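Local coordinates for recombination protein uvsY (Enterobacteria phage T4, PDB 4ZWS), which promotes assembly of UvsX recombinase filaments on single-stranded DNA and helps UvsX displace gp32 from that DNA during viral DNA synthesis, at residues 4-9 with 104-109; 29-34 with 118-123. One frame throughout, in Å; residues are numbered along the deposited sequence.

Both interactions join helix 91-135 to an earlier helix of the same chain, and their centres lie about 17 Å apart. Interaction 1 brings in helix 3-14 and is buried near the centre of the chain. Interaction 2 brings in helix 21-64 and is partly buried; its centre lies about 19 Å from the centre of the chain. Interaction 1 is mostly apolar, with leucine and phenylalanine side chains at its middle. Interaction 2 sets a leucine methyl on a guanidinium group and a tyrosine ring beside a lysine chain. A salt bridge connects the two, 2.7 Å from Glu9 OE1 to Lys34 NZ. Both also touch another copy of the protein, the second subunit of the heptamer.

Interaction 1: residues 4-9 with 104-109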
loop_
_atom_site.group_PDB
_atom_site.type_symbol
_atom_site.label_atom_id
_atom_site.label_comp_id
_atom_site.label_asym_id
_atom_site.label_seq_id
_atom_site.Cartn_x
_atom_site.Cartn_y
_atom_site.Cartn_z
ATOM N N GLU A 4 25.415 8.190 15.492
ATOM C CA GLU A 4 26.199 7.135 16.100
ATOM C C GLU A 4 25.930 7.048 17.609
ATOM O O GLU A 4 25.967 5.962 18.182
ATOM C CB GLU A 4 27.683 7.352 15.822
ATOM C CG GLU A 4 28.036 7.168 14.351
ATOM C CD GLU A 4 27.549 8.319 13.459
ATOM O OE1 GLU A 4 27.135 9.373 14.005
ATOM O OE2 GLU A 4 27.555 8.154 12.211
ATOM N N ASP A 5 25.617 8.177 18.243
ATOM C CA ASP A 5 25.269 8.167 19.658
ATOM C C ASP A 5 23.978 7.390 19.882
ATOM O O ASP A 5 23.883 6.587 20.817
ATOM C CB ASP A 5 25.121 9.581 20.212
ATOM C CG ASP A 5 26.442 10.319 20.312
ATOM O OD1 ASP A 5 26.425 11.566 20.234
ATOM O OD2 ASP A 5 27.490 9.662 20.498
ATOM N N LEU A 6 22.986 7.639 19.030
ATOM C CA LEU A 6 21.713 6.927 19.106
ATOM C C LEU A 6 21.886 5.433 18.871
ATOM O O LEU A 6 21.314 4.613 19.591
ATOM C CB LEU A 6 20.716 7.501 18.091
ATOM C CG LEU A 6 20.279 8.942 18.376
ATOM C CD1 LEU A 6 19.257 9.409 17.355
ATOM C CD2 LEU A 6 19.692 9.003 19.756
ATOM N N GLN A 7 22.698 5.084 17.880
ATOM C CA GLN A 7 22.971 3.687 17.584
ATOM C C GLN A 7 23.522 2.994 18.817
ATOM O O GLN A 7 23.063 1.914 19.203
ATOM C CB GLN A 7 23.939 3.566 16.420
ATOM C CG GLN A 7 23.337 4.057 15.149
ATOM C CD GLN A 7 24.271 3.931 13.972
ATOM O OE1 GLN A 7 25.483 3.762 14.138
ATOM N NE2 GLN A 7 23.711 4.027 12.762
ATOM N N GLU A 8 24.492 3.643 19.442
ATOM C CA GLU A 8 25.117 3.100 20.623
ATOM C C GLU A 8 24.138 3.038 21.788
ATOM O O GLU A 8 24.109 2.050 22.533
ATOM C CB GLU A 8 26.353 3.924 20.972
ATOM C CG GLU A 8 27.419 3.100 21.654
ATOM C CD GLU A 8 27.767 1.838 20.869
ATOM O OE1 GLU A 8 27.860 1.905 19.617
ATOM O OE2 GLU A 8 27.911 0.773 21.519
ATOM N N GLU A 9 23.316 4.072 21.926
ATOM C CA GLU A 9 22.352 4.119 23.014
ATOM C C GLU A 9 21.305 3.003 22.922
ATOM O O GLU A 9 20.998 2.356 23.928
ATOM C CB GLU A 9 21.659 5.470 23.061
ATOM C CG GLU A 9 20.764 5.619 24.268
ATOM C CD GLU A 9 20.161 7.002 24.397
ATOM O OE1 GLU A 9 19.369 7.210 25.341
ATOM O OE2 GLU A 9 20.477 7.881 23.563
ATOM N N GLY A 104 16.150 14.024 9.655
ATOM C CA GLY A 104 15.151 13.102 9.159
ATOM C C GLY A 104 15.615 11.671 9.376
ATOM O O GLY A 104 14.826 10.796 9.716
ATOM N N ILE A 105 16.912 11.440 9.189
ATOM C CA ILE A 105 17.508 10.131 9.413
ATOM C C ILE A 105 17.410 9.757 10.878
ATOM O O ILE A 105 17.091 8.616 11.203
ATOM C CB ILE A 105 18.971 10.080 8.938
ATOM C CG1 ILE A 105 19.009 10.055 7.405
ATOM C CG2 ILE A 105 19.640 8.814 9.425
ATOM C CD1 ILE A 105 20.405 9.992 6.810
ATOM N N LEU A 106 17.669 10.716 11.760
ATOM C CA LEU A 106 17.559 10.463 13.190
ATOM C C LEU A 106 16.125 10.108 13.539
ATOM O O LEU A 106 15.887 9.185 14.320
ATOM C CB LEU A 106 18.002 11.675 14.011
ATOM C CG LEU A 106 19.428 12.181 13.792
ATOM C CD1 LEU A 106 19.737 13.292 14.752
ATOM C CD2 LEU A 106 20.429 11.039 13.927
ATOM N N LEU A 107 15.172 10.804 12.921
ATOM C CA LEU A 107 13.760 10.541 13.169
ATOM C C LEU A 107 13.419 9.104 12.800
ATOM O O LEU A 107 12.769 8.395 13.574
ATOM C CB LEU A 107 12.872 11.500 12.378
ATOM C CG LEU A 107 11.377 11.419 12.685
ATOM C CD1 LEU A 107 11.100 11.902 14.099
ATOM C CD2 LEU A 107 10.593 12.213 11.697
ATOM N N ASP A 108 13.869 8.674 11.619
ATOM C CA ASP A 108 13.602 7.312 11.166
ATOM C C ASP A 108 14.253 6.276 12.062
ATOM O O ASP A 108 13.645 5.247 12.362
ATOM C CB ASP A 108 14.062 7.100 9.725
ATOM C CG ASP A 108 13.255 7.917 8.737
ATOM O OD1 ASP A 108 12.146 8.367 9.125
ATOM O OD2 ASP A 108 13.697 8.065 7.571
ATOM N N PHE A 109 15.460 6.565 12.532
ATOM C CA PHE A 109 16.125 5.648 13.439
ATOM C C PHE A 109 15.292 5.459 14.702
ATOM O O PHE A 109 15.149 4.340 15.185
ATOM C CB PHE A 109 17.524 6.126 13.809
ATOM C CG PHE A 109 18.249 5.166 14.701
ATOM C CD1 PHE A 109 18.220 5.324 16.081
ATOM C CD2 PHE A 109 18.918 4.069 14.165
ATOM C CE1 PHE A 109 18.868 4.417 16.917
ATOM C CE2 PHE A 109 19.569 3.162 14.993
ATOM C CZ PHE A 109 19.544 3.342 16.372
#
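Phe109 turns its CG anti to the backbone N (chi1 -178°), and this carries the ring out to the backbone of residues 4-9. Leu6 has CG beside its own backbone N, and from there its CD1 branch reaches Leu106 CD2 at 4.0 Å. These two side chains cross at about a right angle. Phe109 CE1 lies 3.6 Å from Leu6 O. Phe109 CZ lies 3.7 Å from Gln7 CA. Both approaches are oblique to the ring. Leu6 CB adds an apolar contact to Phe109 CE1 at 3.8 Å. The extended Gln7 chain also crosses Phe109 steeply, with Gln7 CG 3.9 Å from Phe109 CE2. The Gln7 amide is inclined 49° to the ring plane. No hydrogen bond links the two segments. Gln7 NE2 hydrogen-bonds to Ser41 OG of the second subunit, whose Asn37 packs on Gln7 and Phe109. The two helical segments run nearly parallel, 9° apart, and their axes come within 10.7 Å. Helix 21-64 lies beside both, with Lys38 against Leu6 and Ile42 against Leu106. The contact thus packs helix 3-14 alongside helix 91-135 in an all-helical subunit of a heptameric barrel.

Interaction 2: residues 29-34 with 118-123; sequences VMLYSK and KSRGFA
Leu31 rests a methyl group on the guanidinium of Arg120. Its CD1 lies over one face, displaced toward the rim, and is 3.7 Å from Arg120 NH1. The distance from Leu31 CD1 to Arg120 CZ is 4.1 Å. The two side chains cross at about a right angle. The arginine chain is extended from CG to NE, with chi2 at 177° and chi3 at -179°, and this full reach brings the flat group across to helix 21-64. A second, looser contact lies beside it, where Tyr32 CE2 stands 4.4 Å from Lys118 CB, oblique to the ring. Neither contact is a hydrogen bond. Helices 21-64 and 91-135 are the two long helices of the chain, and seven copies of the protein assemble into a heptameric alpha-helical barrel. Helix 91-135 also sets Ile117 against both Leu31 and Tyr32. Polar partners on all three guanidinium nitrogens fix the rotation of the group: Arg120 NE bonds to Val14 O, NH1 to Asn28 OD1, and NH2 to Phe15 O, with a salt bridge from NH2 to Glu24 OE2. The outer ends of the other pair reach a third subunit, where Tyr32 OH hydrogen-bonds to Phe133 O of that chain and Lys118 NZ to its Lys137 O.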
loop_
_atom_site.group_PDB
_atom_site.type_symbol
_atom_site.label_atom_id
_atom_site.label_comp_id
_atom_site.label_asym_id
_atom_site.label_seq_id
_atom_site.Cartn_x
_atom_site.Cartn_y
_atom_site.Cartn_z
ATOM N N VAL A 29 8.849 -0.194 29.300
ATOM C CA VAL A 29 7.866 0.871 29.129
ATOM C C VAL A 29 8.523 2.235 29.215
ATOM O O VAL A 29 8.206 3.144 28.454
ATOM C CB VAL A 29 6.755 0.764 30.197
ATOM C CG1 VAL A 29 5.564 1.650 29.862
ATOM C CG2 VAL A 29 6.354 -0.696 30.372
ATOM N N MET A 30 9.477 2.348 30.121
ATOM C CA MET A 30 10.209 3.584 30.299
ATOM C C MET A 30 11.065 3.846 29.070
ATOM O O MET A 30 11.153 4.985 28.600
ATOM C CB MET A 30 11.056 3.515 31.569
ATOM C CG MET A 30 10.351 4.106 32.780
ATOM S SD MET A 30 11.296 3.997 34.316
ATOM C CE MET A 30 11.187 2.247 34.652
ATOM N N LEU A 31 11.679 2.787 28.538
ATOM C CA LEU A 31 12.490 2.926 27.334
ATOM C C LEU A 31 11.684 3.433 26.154
ATOM O O LEU A 31 12.136 4.311 25.421
ATOM C CB LEU A 31 13.136 1.597 26.952
ATOM C CG LEU A 31 14.258 1.084 27.840
ATOM C CD1 LEU A 31 14.694 -0.282 27.351
ATOM C CD2 LEU A 31 15.409 2.052 27.778
ATOM N N TYR A 32 10.478 2.904 25.993
ATOM C CA TYR A 32 9.638 3.322 24.895
ATOM C C TYR A 32 9.340 4.803 25.038
ATOM O O TYR A 32 9.530 5.594 24.107
ATOM C CB TYR A 32 8.345 2.526 24.889
ATOM C CG TYR A 32 7.550 2.650 23.611
ATOM C CD1 TYR A 32 6.525 3.580 23.517
ATOM C CD2 TYR A 32 7.848 1.881 22.488
ATOM C CE1 TYR A 32 5.800 3.728 22.370
ATOM C CE2 TYR A 32 7.110 2.015 21.323
ATOM C CZ TYR A 32 6.087 2.948 21.275
ATOM O OH TYR A 32 5.330 3.125 20.141
ATOM N N SER A 33 8.948 5.177 26.248
ATOM C CA SER A 33 8.696 6.566 26.586
ATOM C C SER A 33 9.920 7.451 26.258
ATOM O O SER A 33 9.772 8.525 25.673
ATOM C CB SER A 33 8.289 6.661 28.047
ATOM O OG SER A 33 8.274 7.996 28.464
ATOM N N LYS A 34 11.118 6.991 26.630
ATOM C CA LYS A 34 12.352 7.745 26.402
ATOM C C LYS A 34 12.555 8.032 24.917
ATOM O O LYS A 34 12.843 9.159 24.523
ATOM C CB LYS A 34 13.570 6.986 26.913
ATOM C CG LYS A 34 14.803 7.864 27.059
ATOM C CD LYS A 34 16.017 7.242 26.417
ATOM C CE LYS A 34 16.460 5.980 27.081
ATOM N NZ LYS A 34 17.563 5.379 26.295
ATOM N N LYS A 118 9.242 -2.128 21.308
ATOM C CA LYS A 118 7.925 -2.738 21.359
ATOM C C LYS A 118 8.097 -4.243 21.280
ATOM O O LYS A 118 7.530 -4.997 22.074
ATOM C CB LYS A 118 7.066 -2.209 20.215
ATOM C CG LYS A 118 5.580 -2.465 20.302
ATOM C CD LYS A 118 4.924 -1.883 19.058
ATOM C CE LYS A 118 3.412 -1.880 19.138
ATOM N NZ LYS A 118 2.814 -1.215 17.941
ATOM N N SER A 119 8.940 -4.656 20.344
ATOM C CA SER A 119 9.281 -6.054 20.143
ATOM C C SER A 119 9.983 -6.641 21.372
ATOM O O SER A 119 9.742 -7.782 21.764
ATOM C CB SER A 119 10.163 -6.182 18.901
ATOM O OG SER A 119 10.697 -7.485 18.782
ATOM N N ARG A 120 10.829 -5.834 21.993
ATOM C CA ARG A 120 11.557 -6.245 23.181
ATOM C C ARG A 120 10.603 -6.633 24.319
ATOM O O ARG A 120 10.845 -7.607 25.032
ATOM C CB ARG A 120 12.493 -5.120 23.630
ATOM C CG ARG A 120 13.373 -5.455 24.826
ATOM C CD ARG A 120 14.294 -4.298 25.136
ATOM N NE ARG A 120 15.177 -4.588 26.252
ATOM C CZ ARG A 120 14.868 -4.349 27.520
ATOM N NH1 ARG A 120 13.691 -3.819 27.831
ATOM N NH2 ARG A 120 15.730 -4.649 28.480
ATOM N N GLY A 121 9.518 -5.880 24.477
ATOM C CA GLY A 121 8.529 -6.203 25.482
ATOM C C GLY A 121 7.953 -7.595 25.282
ATOM O O GLY A 121 7.778 -8.350 26.236
ATOM N N PHE A 122 7.667 -7.946 24.038
ATOM C CA PHE A 122 7.141 -9.266 23.743
ATOM C C PHE A 122 8.180 -10.360 23.943
ATOM O O PHE A 122 7.847 -11.438 24.440
ATOM C CB PHE A 122 6.559 -9.318 22.342
ATOM C CG PHE A 122 5.316 -8.500 22.196
ATOM C CD1 PHE A 122 4.089 -9.010 22.615
ATOM C CD2 PHE A 122 5.356 -7.242 21.612
ATOM C CE1 PHE A 122 2.929 -8.266 22.488
ATOM C CE2 PHE A 122 4.201 -6.497 21.470
ATOM C CZ PHE A 122 2.986 -7.010 21.911
ATOM N N ALA A 123 9.418 -10.107 23.521
ATOM C CA ALA A 123 10.485 -11.076 23.745
ATOM C C ALA A 123 10.579 -11.415 25.235
ATOM O O ALA A 123 10.682 -12.581 25.616
ATOM C CB ALA A 123 11.803 -10.547 23.245
#